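Local coordinates for possible transcriptional regulatory arsR-family protein (Mycobacterium bovis, PDB 3GW2), which probably acts as an ArsR-family DNA-binding transcriptional regulator, part of a network that coordinates tolerance to the antitubercular drug bedaquiline, at residues G25-L33 and A43-N51; L59-E69 and Y79-L89. One frame throughout, in Å; residues are numbered along the deposited sequence.

Contact 1 (G25-L33 and A43-N51); sequences GRRLQILDL and AIATATGMN
Arg26 runs alongside selenomethionine Met50 where helix 27-34 meets the first helix, 41-48, of the helix-turn-helix motif of this winged domain, and the turn that follows it. From CB the chain runs out extended, CG anti to the backbone N (chi1 -155°), toward that turn. Its CG passes the methyl of Met50, CE, at 4.1 Å; NE gives its hydrogen to a water; CZ lies 3.6 Å from Met50 CG, which sits over the centre of one guanidinium face, the two chains running antiparallel. At the tip, NH2 bonds to Thr48 O at 3.2 Å and, weakly, to Gly49 O, so the arginine grips the carbonyls of the Schellman turn that ends the helix. The water also accepts from Gln29 NE2 and donates to Thr48 O. Deeper in, Ile30 CG1 meets Ile44 CG2 at 3.8 Å, the side chains at about a right angle; nearer the surface, Leu33 CD2 rests on Ala47 CB. The helix segments cross at 113° with their axes 10.3 Å apart. Thr48 turns OG1 back to its own helix (chi1 60°), where OG1, at 2.8 Å, and the backbone N of Thr48 approach Ile44 O from either side of the carbonyl plane.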
loop_
_atom_site.group_PDB
_atom_site.type_symbol
_atom_site.label_atom_id
_atom_site.label_comp_id
_atom_site.label_asym_id
_atom_site.label_seq_id
_atom_site.Cartn_x
_atom_site.Cartn_y
_atom_site.Cartn_z
ATOM N N GLY A 25 6.213 8.601 -2.112
ATOM C CA GLY A 25 7.108 8.737 -0.962
ATOM C C GLY A 25 6.958 10.040 -0.213
ATOM O O GLY A 25 7.000 10.082 1.027
ATOM N N ARG A 26 6.768 11.109 -0.973
ATOM C CA ARG A 26 6.592 12.432 -0.408
ATOM C C ARG A 26 5.229 12.589 0.253
ATOM O O ARG A 26 5.111 13.220 1.297
ATOM C CB ARG A 26 6.817 13.499 -1.484
ATOM C CG ARG A 26 7.234 14.818 -0.912
ATOM C CD ARG A 26 7.124 15.917 -1.930
ATOM N NE ARG A 26 7.372 17.206 -1.300
ATOM C CZ ARG A 26 7.242 18.378 -1.907
ATOM N NH1 ARG A 26 6.849 18.439 -3.175
ATOM N NH2 ARG A 26 7.497 19.495 -1.238
ATOM N N ARG A 27 4.203 11.983 -0.333
ATOM C CA ARG A 27 2.876 11.916 0.299
ATOM C C ARG A 27 2.887 11.219 1.676
ATOM O O ARG A 27 2.096 11.559 2.577
ATOM C CB ARG A 27 1.902 11.243 -0.675
ATOM C CG ARG A 27 0.529 10.918 -0.136
ATOM C CD ARG A 27 -0.497 10.915 -1.256
ATOM N NE ARG A 27 -0.420 9.737 -2.112
ATOM C CZ ARG A 27 -0.313 9.758 -3.440
ATOM N NH1 ARG A 27 -0.265 10.903 -4.102
ATOM N NH2 ARG A 27 -0.265 8.618 -4.117
ATOM N N LEU A 28 3.796 10.261 1.859
ATOM C CA LEU A 28 3.932 9.558 3.143
ATOM C C LEU A 28 4.442 10.451 4.299
ATOM O O LEU A 28 4.219 10.153 5.483
ATOM C CB LEU A 28 4.843 8.346 2.970
ATOM C CG LEU A 28 4.234 7.009 2.492
ATOM C CD1 LEU A 28 2.968 7.194 1.693
ATOM C CD2 LEU A 28 5.254 6.251 1.694
ATOM N N GLN A 29 5.140 11.527 3.950
ATOM C CA GLN A 29 5.557 12.538 4.929
ATOM C C GLN A 29 4.355 13.113 5.662
ATOM O O GLN A 29 4.404 13.323 6.868
ATOM C CB GLN A 29 6.345 13.662 4.256
ATOM C CG GLN A 29 7.649 13.188 3.637
ATOM C CD GLN A 29 8.422 14.296 2.956
ATOM O OE1 GLN A 29 9.258 14.037 2.088
ATOM N NE2 GLN A 29 8.161 15.533 3.349
ATOM N N ILE A 30 3.268 13.329 4.932
ATOM C CA ILE A 30 2.012 13.781 5.531
ATOM C C ILE A 30 1.564 12.855 6.647
ATOM O O ILE A 30 1.154 13.311 7.712
ATOM C CB ILE A 30 0.885 13.924 4.478
ATOM C CG1 ILE A 30 1.216 15.066 3.493
ATOM C CG2 ILE A 30 -0.457 14.177 5.176
ATOM C CD1 ILE A 30 0.309 15.141 2.249
ATOM N N LEU A 31 1.667 11.550 6.411
ATOM C CA LEU A 31 1.259 10.557 7.410
ATOM C C LEU A 31 2.109 10.629 8.667
ATOM O O LEU A 31 1.576 10.603 9.778
ATOM C CB LEU A 31 1.242 9.142 6.802
ATOM C CG LEU A 31 0.134 8.877 5.782
ATOM C CD1 LEU A 31 0.246 7.460 5.231
ATOM C CD2 LEU A 31 -1.250 9.090 6.398
ATOM N N ASP A 32 3.425 10.764 8.503
ATOM C CA ASP A 32 4.325 10.955 9.652
ATOM C C ASP A 32 3.998 12.218 10.416
ATOM O O ASP A 32 4.045 12.240 11.647
ATOM C CB ASP A 32 5.789 10.982 9.213
ATOM C CG ASP A 32 6.503 9.680 9.507
ATOM O OD1 ASP A 32 6.495 9.230 10.677
ATOM O OD2 ASP A 32 7.080 9.093 8.575
ATOM N N LEU A 33 3.633 13.265 9.680
ATOM C CA LEU A 33 3.286 14.543 10.282
ATOM C C LEU A 33 2.000 14.477 11.105
ATOM O O LEU A 33 1.915 15.069 12.184
ATOM C CB LEU A 33 3.170 15.624 9.207
ATOM C CG LEU A 33 2.974 17.042 9.718
ATOM C CD1 LEU A 33 4.244 17.580 10.394
ATOM C CD2 LEU A 33 2.538 17.933 8.577
ATOM N N ALA A 43 -0.958 24.212 7.367
ATOM C CA ALA A 43 0.157 23.751 8.200
ATOM C C ALA A 43 0.886 22.549 7.582
ATOM O O ALA A 43 2.122 22.487 7.597
ATOM C CB ALA A 43 -0.324 23.440 9.631
ATOM N N ILE A 44 0.118 21.609 7.036
ATOM C CA ILE A 44 0.656 20.406 6.388
ATOM C C ILE A 44 1.480 20.784 5.142
ATOM O O ILE A 44 2.559 20.227 4.894
ATOM C CB ILE A 44 -0.488 19.426 5.982
ATOM C CG1 ILE A 44 -1.184 18.859 7.229
ATOM C CG2 ILE A 44 0.029 18.280 5.113
ATOM C CD1 ILE A 44 -2.566 18.284 6.960
ATOM N N ALA A 45 0.971 21.738 4.377
ATOM C CA ALA A 45 1.653 22.235 3.185
ATOM C C ALA A 45 2.991 22.867 3.568
ATOM O O ALA A 45 4.033 22.574 2.972
ATOM C CB ALA A 45 0.780 23.252 2.482
ATOM N N THR A 46 2.951 23.730 4.575
ATOM C CA THR A 46 4.136 24.425 5.068
ATOM C C THR A 46 5.176 23.464 5.665
ATOM O O THR A 46 6.378 23.582 5.382
ATOM C CB THR A 46 3.732 25.473 6.101
ATOM O OG1 THR A 46 2.847 26.420 5.477
ATOM C CG2 THR A 46 4.963 26.223 6.640
ATOM N N ALA A 47 4.710 22.508 6.472
ATOM C CA ALA A 47 5.598 21.535 7.102
ATOM C C ALA A 47 6.292 20.639 6.081
ATOM O O ALA A 47 7.440 20.252 6.274
ATOM C CB ALA A 47 4.835 20.679 8.132
ATOM N N THR A 48 5.607 20.299 5.003
ATOM C CA THR A 48 6.184 19.371 4.032
ATOM C C THR A 48 6.814 20.090 2.837
ATOM O O THR A 48 7.333 19.444 1.931
ATOM C CB THR A 48 5.129 18.414 3.489
ATOM O OG1 THR A 48 4.107 19.189 2.846
ATOM C CG2 THR A 48 4.547 17.583 4.615
ATOM N N GLY A 49 6.771 21.420 2.842
ATOM C CA GLY A 49 7.294 22.208 1.731
ATOM C C GLY A 49 6.490 22.064 0.436
ATOM O O GLY A 49 7.029 22.300 -0.632
HETATM N N MSE A 50 5.208 21.698 0.533
HETATM C CA MSE A 50 4.358 21.545 -0.651
HETATM C C MSE A 50 3.558 22.814 -0.858
HETATM O O MSE A 50 3.107 23.406 0.108
HETATM C CB MSE A 50 3.361 20.386 -0.505
HETATM C CG MSE A 50 3.968 18.991 -0.432
HETATM SE SE MSE A 50 2.548 17.725 0.061
HETATM C CE MSE A 50 3.694 16.213 0.610
ATOM N N ASN A 51 3.368 23.224 -2.110
ATOM C CA ASN A 51 2.397 24.276 -2.383
ATOM C C ASN A 51 0.993 23.762 -2.005
ATOM O O ASN A 51 0.779 22.543 -1.900
ATOM C CB ASN A 51 2.455 24.713 -3.847
ATOM C CG ASN A 51 2.042 23.603 -4.805
ATOM O OD1 ASN A 51 0.880 23.505 -5.173
ATOM N ND2 ASN A 51 2.990 22.762 -5.205
HETATM O O HOH W 1 8.405 17.151 1.320
#

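Contact 2 (L59-E69 and Y79-L89); sequences LQALKSGGLVE and YRIAGEDVARL
Leu59, on the recognition helix 52-64 of the winged helix-turn-helix, packs against one face of the ring of Tyr79 from the second strand of the wing hairpin. Leu59 CB makes a CH-pi contact there, 3.9 Å from the centroid and offset toward the rim, while CD1 and CD2 lie over the same face. One residue on, Gln60 bends at chi2 and brings OE1 2.8 Å from Tyr79 OH, its amide plane 58° from the ring. Gly66 closes the helix in a Schellman motif, and its carbonyl O faces Ala82 CB. Leu67 O accepts from Ala82 N at 3.1 Å, the donor standing 49° above the carbonyl plane; Leu67 CD2 packs against Val86 CG1 and Leu89 CD2, tying the wing's base to helix 84-98, which faces the second subunit. Val68 pairs with Ile81 as a non-hydrogen-bonded antiparallel pair and turns CG2 to the edge of the Tyr79 ring, 3.6 Å from CD1, CG2 being wedged between backbone N and carbonyl carbon (chi1 -65° to CG1). Glu69 and Arg80 form the hydrogen-bonded pair that follows. Glu69 CG touches Ala82 CB. Of the two backbone bonds, Glu69 N to Arg80 O is the shorter at 2.7 Å, and Arg80 N to Glu69 O measures 2.9 Å.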
loop_
_atom_site.group_PDB
_atom_site.type_symbol
_atom_site.label_atom_id
_atom_site.label_comp_id
_atom_site.label_asym_id
_atom_site.label_seq_id
_atom_site.Cartn_x
_atom_site.Cartn_y
_atom_site.Cartn_z
ATOM N N LEU A 59 -3.506 15.108 -0.073
ATOM C CA LEU A 59 -4.487 14.822 0.986
ATOM C C LEU A 59 -5.744 14.110 0.457
ATOM O O LEU A 59 -6.241 13.172 1.077
ATOM C CB LEU A 59 -4.830 16.097 1.766
ATOM C CG LEU A 59 -3.688 16.562 2.680
ATOM C CD1 LEU A 59 -3.824 18.037 3.043
ATOM C CD2 LEU A 59 -3.607 15.682 3.947
ATOM N N GLN A 60 -6.242 14.553 -0.696
ATOM C CA GLN A 60 -7.301 13.842 -1.420
ATOM C C GLN A 60 -6.920 12.402 -1.751
ATOM O O GLN A 60 -7.743 11.489 -1.595
ATOM C CB GLN A 60 -7.660 14.571 -2.712
ATOM C CG GLN A 60 -8.943 15.363 -2.640
ATOM C CD GLN A 60 -8.922 16.470 -1.607
ATOM O OE1 GLN A 60 -9.525 16.341 -0.535
ATOM N NE2 GLN A 60 -8.239 17.573 -1.922
ATOM N N ALA A 61 -5.683 12.199 -2.201
ATOM C CA ALA A 61 -5.190 10.861 -2.501
ATOM C C ALA A 61 -5.202 9.980 -1.258
ATOM O O ALA A 61 -5.636 8.830 -1.316
ATOM C CB ALA A 61 -3.800 10.912 -3.123
ATOM N N LEU A 62 -4.742 10.523 -0.131
ATOM C CA LEU A 62 -4.809 9.815 1.157
ATOM C C LEU A 62 -6.240 9.498 1.583
ATOM O O LEU A 62 -6.526 8.390 2.058
ATOM C CB LEU A 62 -4.065 10.583 2.250
ATOM C CG LEU A 62 -2.546 10.664 2.045
ATOM C CD1 LEU A 62 -1.947 11.639 3.047
ATOM C CD2 LEU A 62 -1.903 9.277 2.162
ATOM N N LYS A 63 -7.134 10.463 1.395
ATOM C CA LYS A 63 -8.554 10.312 1.742
ATOM C C LYS A 63 -9.250 9.222 0.910
ATOM O O LYS A 63 -10.011 8.424 1.456
ATOM C CB LYS A 63 -9.265 11.650 1.565
ATOM C CG LYS A 63 -10.580 11.814 2.332
ATOM C CD LYS A 63 -11.147 13.189 1.992
ATOM C CE LYS A 63 -12.469 13.496 2.693
ATOM N NZ LYS A 63 -13.608 12.691 2.162
ATOM N N SER A 64 -8.984 9.176 -0.397
ATOM C CA SER A 64 -9.570 8.147 -1.273
ATOM C C SER A 64 -9.119 6.743 -0.887
ATOM O O SER A 64 -9.815 5.774 -1.147
ATOM C CB SER A 64 -9.208 8.396 -2.737
ATOM O OG SER A 64 -9.601 9.696 -3.143
ATOM N N GLY A 65 -7.941 6.644 -0.277
ATOM C CA GLY A 65 -7.439 5.371 0.202
ATOM C C GLY A 65 -7.873 5.067 1.624
ATOM O O GLY A 65 -7.461 4.057 2.197
ATOM N N GLY A 66 -8.703 5.941 2.198
ATOM C CA GLY A 66 -9.265 5.717 3.521
ATOM C C GLY A 66 -8.292 5.943 4.663
ATOM O O GLY A 66 -8.560 5.525 5.797
ATOM N N LEU A 67 -7.192 6.636 4.380
ATOM C CA LEU A 67 -6.076 6.744 5.317
ATOM C C LEU A 67 -6.148 7.986 6.210
ATOM O O LEU A 67 -5.549 8.020 7.287
ATOM C CB LEU A 67 -4.736 6.709 4.569
ATOM C CG LEU A 67 -4.377 5.441 3.785
ATOM C CD1 LEU A 67 -2.966 5.545 3.235
ATOM C CD2 LEU A 67 -4.530 4.175 4.628
ATOM N N VAL A 68 -6.867 9.004 5.747
ATOM C CA VAL A 68 -7.102 10.210 6.535
ATOM C C VAL A 68 -8.592 10.583 6.500
ATOM O O VAL A 68 -9.323 10.159 5.595
ATOM C CB VAL A 68 -6.248 11.415 6.045
ATOM C CG1 VAL A 68 -4.747 11.158 6.258
ATOM C CG2 VAL A 68 -6.546 11.764 4.578
ATOM N N GLU A 69 -9.036 11.354 7.492
ATOM C CA GLU A 69 -10.360 11.972 7.454
ATOM C C GLU A 69 -10.204 13.475 7.564
ATOM O O GLU A 69 -9.157 13.957 7.999
ATOM C CB GLU A 69 -11.264 11.438 8.564
ATOM C CG GLU A 69 -11.464 9.933 8.477
ATOM C CD GLU A 69 -12.913 9.524 8.459
ATOM O OE1 GLU A 69 -13.763 10.305 8.945
ATOM O OE2 GLU A 69 -13.208 8.409 7.963
ATOM N N TYR A 79 -7.137 17.727 8.707
ATOM C CA TYR A 79 -7.011 16.314 8.342
ATOM C C TYR A 79 -6.377 15.539 9.480
ATOM O O TYR A 79 -5.516 16.069 10.188
ATOM C CB TYR A 79 -6.130 16.156 7.100
ATOM C CG TYR A 79 -6.847 16.357 5.791
ATOM C CD1 TYR A 79 -7.298 15.260 5.058
ATOM C CD2 TYR A 79 -7.086 17.640 5.288
ATOM C CE1 TYR A 79 -7.961 15.419 3.846
ATOM C CE2 TYR A 79 -7.747 17.817 4.061
ATOM C CZ TYR A 79 -8.179 16.692 3.352
ATOM O OH TYR A 79 -8.822 16.823 2.145
ATOM N N ARG A 80 -6.801 14.295 9.650
ATOM C CA ARG A 80 -6.148 13.395 10.576
ATOM C C ARG A 80 -6.159 11.969 10.071
ATOM O O ARG A 80 -6.977 11.579 9.243
ATOM C CB ARG A 80 -6.776 13.435 11.972
ATOM C CG ARG A 80 -8.255 13.730 12.036
ATOM C CD ARG A 80 -9.134 12.668 11.450
ATOM N NE ARG A 80 -10.295 12.338 12.295
ATOM C CZ ARG A 80 -11.452 13.000 12.318
ATOM N NH1 ARG A 80 -11.650 14.092 11.587
ATOM N NH2 ARG A 80 -12.423 12.572 13.106
ATOM N N ILE A 81 -5.229 11.204 10.615
ATOM C CA ILE A 81 -5.165 9.760 10.422
ATOM C C ILE A 81 -6.505 9.152 10.818
ATOM O O ILE A 81 -7.023 9.444 11.886
ATOM C CB ILE A 81 -3.961 9.194 11.204
ATOM C CG1 ILE A 81 -2.695 9.499 10.383
ATOM C CG2 ILE A 81 -4.135 7.670 11.540
ATOM C CD1 ILE A 81 -1.417 9.182 11.083
ATOM N N ALA A 82 -7.070 8.344 9.916
ATOM C CA ALA A 82 -8.463 7.891 10.004
ATOM C C ALA A 82 -8.796 6.989 11.198
ATOM O O ALA A 82 -9.934 7.010 11.689
ATOM C CB ALA A 82 -8.896 7.232 8.692
ATOM N N GLY A 83 -7.834 6.187 11.656
ATOM C CA GLY A 83 -8.007 5.440 12.915
ATOM C C GLY A 83 -6.748 4.728 13.365
ATOM O O GLY A 83 -5.693 4.864 12.737
ATOM N N GLU A 84 -6.860 3.961 14.451
ATOM C CA GLU A 84 -5.753 3.136 14.934
ATOM C C GLU A 84 -5.265 2.121 13.883
ATOM O O GLU A 84 -4.052 1.953 13.694
ATOM C CB GLU A 84 -6.153 2.387 16.219
ATOM C CG GLU A 84 -5.136 1.311 16.653
ATOM C CD GLU A 84 -4.075 1.880 17.663
ATOM O OE1 GLU A 84 -3.508 2.990 17.434
ATOM O OE2 GLU A 84 -3.808 1.201 18.697
ATOM N N ASP A 85 -6.207 1.443 13.218
ATOM C CA ASP A 85 -5.866 0.449 12.196
ATOM C C ASP A 85 -4.959 1.074 11.124
ATOM O O ASP A 85 -4.012 0.440 10.650
ATOM C CB ASP A 85 -7.131 -0.184 11.583
ATOM C CG ASP A 85 -7.884 -1.106 12.576
ATOM O OD1 ASP A 85 -7.367 -1.391 13.683
ATOM O OD2 ASP A 85 -9.008 -1.564 12.251
ATOM N N VAL A 86 -5.235 2.328 10.769
ATOM C CA VAL A 86 -4.376 3.076 9.838
ATOM C C VAL A 86 -2.992 3.389 10.442
ATOM O O VAL A 86 -1.980 3.291 9.747
ATOM C CB VAL A 86 -5.075 4.354 9.296
ATOM C CG1 VAL A 86 -4.131 5.159 8.407
ATOM C CG2 VAL A 86 -6.333 3.977 8.515
ATOM N N ALA A 87 -2.957 3.746 11.729
ATOM C CA ALA A 87 -1.693 3.970 12.451
ATOM C C ALA A 87 -0.876 2.671 12.589
ATOM O O ALA A 87 0.341 2.665 12.385
ATOM C CB ALA A 87 -1.950 4.591 13.839
ATOM N N ARG A 88 -1.538 1.575 12.942
ATOM C CA ARG A 88 -0.884 0.269 12.888
ATOM C C ARG A 88 -0.417 -0.071 11.460
ATOM O O ARG A 88 0.697 -0.564 11.272
ATOM C CB ARG A 88 -1.782 -0.831 13.470
ATOM C CG ARG A 88 -2.056 -0.636 14.979
ATOM C CD ARG A 88 -2.768 -1.828 15.601
ATOM N NE ARG A 88 -4.088 -2.072 15.019
ATOM C CZ ARG A 88 -4.457 -3.194 14.400
ATOM N NH1 ARG A 88 -3.613 -4.216 14.267
ATOM N NH2 ARG A 88 -5.689 -3.301 13.917
ATOM N N LEU A 89 -1.249 0.231 10.464
ATOM C CA LEU A 89 -0.911 -0.093 9.066
ATOM C C LEU A 89 0.355 0.617 8.583
ATOM O O LEU A 89 1.232 0.007 7.966
ATOM C CB LEU A 89 -2.083 0.199 8.121
ATOM C CG LEU A 89 -1.777 0.122 6.625
ATOM C CD1 LEU A 89 -1.554 -1.329 6.206
ATOM C CD2 LEU A 89 -2.895 0.755 5.818
#

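Both contacts combine a buried apolar part with an exposed polar margin. Contact 1 joins two helices through aliphatic side chains, and its polar bonds come from one arginine and a bridging water at a helix end. Contact 2, nearer the centre of the chain, joins the recognition helix and strand 68-73 to strand 76-81 and helix 84-98 through an aromatic ring and regular backbone pairing. Ile30, which packs on Ile44 in contact 1, also meets Leu62 CD1 at 3.6 Å and Leu59 CD2 at 3.7 Å with its CG2, and helix 27-34 thus touches both helices of the motif. Each also reaches the second subunit, segment 25-33 through Leu28, Gln29 and Asp32, contact 2 through helix 84-98.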